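Local coordinates for protein ppBat (Bacteroides thetaiotaomicron VPI-5482, PDB 3CNE), which binds flavin derivatives such as lumichrome, riboflavin, FMN and FAD as a homodimer, and may serve as a flavin storage protein, at residues K3-L8 and A69-C74. Numbering follows the deposited sequence.
Sequences KKVAVL and ALVFSC. With ZN (zinc ion), chain E.
Leu8 and Leu70 meet nearly at right angles on one face of a parallel strand pair, CD1 of Leu8 resting against both methyls of Leu70, 3.9 Å from its CD1 and 3.9 Å from its CD2. With CG of Leu8 anti to its own carbonyl carbon (chi1 -49°), CB and CG stand near Val71 O and CD1 is the methyl on the Leu70 side; the same CD1 lies more loosely off the edge of the Phe72 ring, near its plane. Phe100 and Leu93 of helix 88-102 cover this face. An alanine in place of Leu8 would probably leave the Leu70 methyls and the Phe72 edge without their neighbour and open a gap beneath that helix. On the other face Val5 and Val71 cross at a slant, CG1 of Val5 on CG2 of Val71 at 3.7 Å, while CG2 of Val7 lies farther off, against CB of Val71; helix 15-27 closes over Val7 and Val71. Between the two faces the backbones are zipped by four hydrogen bonds, Ala6 N to Ala69 O, Val71 N to Ala6 O, Leu8 N to Val71 O (2.8 Å) and Ser73 N to Leu8 O. Just beyond the strand end, Cys74 SG binds a structural zinc ion at 2.3 Å, a site shared with Cys111. Two adjacent parallel strands in mid-sheet, with helices on both faces, form part of the core of the alpha/beta sandwich characteristic of the DJ-1/PfpI family.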
loop_
_atom_site.group_PDB
_atom_site.type_symbol
_atom_site.label_atom_id
_atom_site.label_comp_id
_atom_site.label_asym_id
_atom_site.label_seq_id
_atom_site.Cartn_x
_atom_site.Cartn_y
_atom_site.Cartn_z
ATOM N N LYS A 3 -16.451 14.820 -7.565
ATOM C CA LYS A 3 -16.774 13.960 -6.427
ATOM C C LYS A 3 -15.671 13.996 -5.367
ATOM O O LYS A 3 -14.491 14.160 -5.681
ATOM C CB LYS A 3 -17.018 12.524 -6.898
ATOM C CG LYS A 3 -17.968 12.393 -8.096
ATOM C CD LYS A 3 -19.387 12.805 -7.754
ATOM C CE LYS A 3 -20.358 12.269 -8.802
ATOM N NZ LYS A 3 -20.302 10.775 -8.856
ATOM N N LYS A 4 -16.062 13.876 -4.108
ATOM C CA LYS A 4 -15.090 13.892 -3.022
ATOM C C LYS A 4 -15.263 12.643 -2.143
ATOM O O LYS A 4 -16.379 12.259 -1.850
ATOM C CB LYS A 4 -15.227 15.173 -2.212
ATOM C CG LYS A 4 -15.175 16.423 -3.084
ATOM C CD LYS A 4 -14.911 17.682 -2.277
ATOM C CE LYS A 4 -15.040 18.931 -3.159
ATOM N NZ LYS A 4 -14.639 20.164 -2.401
ATOM N N VAL A 5 -14.146 12.021 -1.761
ATOM C CA VAL A 5 -14.155 10.768 -0.996
ATOM C C VAL A 5 -13.597 11.032 0.389
ATOM O O VAL A 5 -12.515 11.615 0.529
ATOM C CB VAL A 5 -13.260 9.658 -1.674
ATOM C CG1 VAL A 5 -13.394 8.341 -0.956
ATOM C CG2 VAL A 5 -13.611 9.491 -3.152
ATOM N N ALA A 6 -14.324 10.621 1.419
ATOM C CA ALA A 6 -13.738 10.586 2.745
ATOM C C ALA A 6 -13.191 9.190 2.958
ATOM O O ALA A 6 -13.929 8.196 2.923
ATOM C CB ALA A 6 -14.769 10.951 3.824
ATOM N N VAL A 7 -11.874 9.116 3.162
ATOM C CA VAL A 7 -11.205 7.870 3.453
ATOM C C VAL A 7 -10.973 7.729 4.965
ATOM O O VAL A 7 -10.362 8.597 5.592
ATOM C CB VAL A 7 -9.865 7.785 2.693
ATOM C CG1 VAL A 7 -9.189 6.444 2.942
ATOM C CG2 VAL A 7 -10.116 7.982 1.181
ATOM N N LEU A 8 -11.430 6.611 5.533
ATOM C CA LEU A 8 -11.224 6.349 6.956
ATOM C C LEU A 8 -10.138 5.322 7.142
ATOM O O LEU A 8 -10.259 4.191 6.642
ATOM C CB LEU A 8 -12.514 5.864 7.606
ATOM C CG LEU A 8 -13.806 6.649 7.364
ATOM C CD1 LEU A 8 -14.950 5.993 8.145
ATOM C CD2 LEU A 8 -13.672 8.110 7.767
ATOM N N ALA A 69 -18.707 9.987 -1.023
ATOM C CA ALA A 69 -18.305 8.597 -0.853
ATOM C C ALA A 69 -17.520 8.464 0.435
ATOM O O ALA A 69 -16.855 9.402 0.852
ATOM C CB ALA A 69 -17.446 8.117 -2.033
ATOM N N LEU A 70 -17.633 7.287 1.047
ATOM C CA LEU A 70 -16.812 6.894 2.177
ATOM C C LEU A 70 -16.064 5.626 1.795
ATOM O O LEU A 70 -16.662 4.683 1.255
ATOM C CB LEU A 70 -17.682 6.649 3.396
ATOM C CG LEU A 70 -17.057 6.341 4.768
ATOM C CD1 LEU A 70 -18.039 6.673 5.872
ATOM C CD2 LEU A 70 -16.726 4.851 4.869
ATOM N N VAL A 71 -14.755 5.618 2.059
ATOM C CA VAL A 71 -13.949 4.396 2.008
ATOM C C VAL A 71 -13.599 3.966 3.437
ATOM O O VAL A 71 -13.118 4.774 4.231
ATOM C CB VAL A 71 -12.624 4.571 1.206
ATOM C CG1 VAL A 71 -11.732 3.394 1.385
ATOM C CG2 VAL A 71 -12.918 4.772 -0.300
ATOM N N PHE A 72 -13.881 2.711 3.775
ATOM C CA PHE A 72 -13.423 2.174 5.054
ATOM C C PHE A 72 -12.224 1.276 4.794
ATOM O O PHE A 72 -12.349 0.188 4.208
ATOM C CB PHE A 72 -14.492 1.375 5.804
ATOM C CG PHE A 72 -13.998 0.882 7.146
ATOM C CD1 PHE A 72 -13.990 1.737 8.253
ATOM C CD2 PHE A 72 -13.464 -0.392 7.283
ATOM C CE1 PHE A 72 -13.472 1.307 9.519
ATOM C CE2 PHE A 72 -12.983 -0.837 8.525
ATOM C CZ PHE A 72 -12.983 0.024 9.637
ATOM N N SER A 73 -11.067 1.741 5.233
ATOM C CA SER A 73 -9.824 1.034 4.968
ATOM C C SER A 73 -9.429 0.263 6.237
ATOM O O SER A 73 -9.046 0.839 7.257
ATOM C CB SER A 73 -8.744 2.024 4.517
ATOM O OG SER A 73 -7.751 1.379 3.732
ATOM N N CYS A 74 -9.558 -1.054 6.149
ATOM C CA CYS A 74 -9.502 -1.908 7.293
ATOM C C CYS A 74 -8.038 -2.145 7.759
ATOM O O CYS A 74 -7.084 -1.846 7.054
ATOM C CB CYS A 74 -10.175 -3.219 6.903
ATOM S SG CYS A 74 -10.651 -4.288 8.264
HETATM ZN ZN ZN E . -9.551 -6.303 8.193
#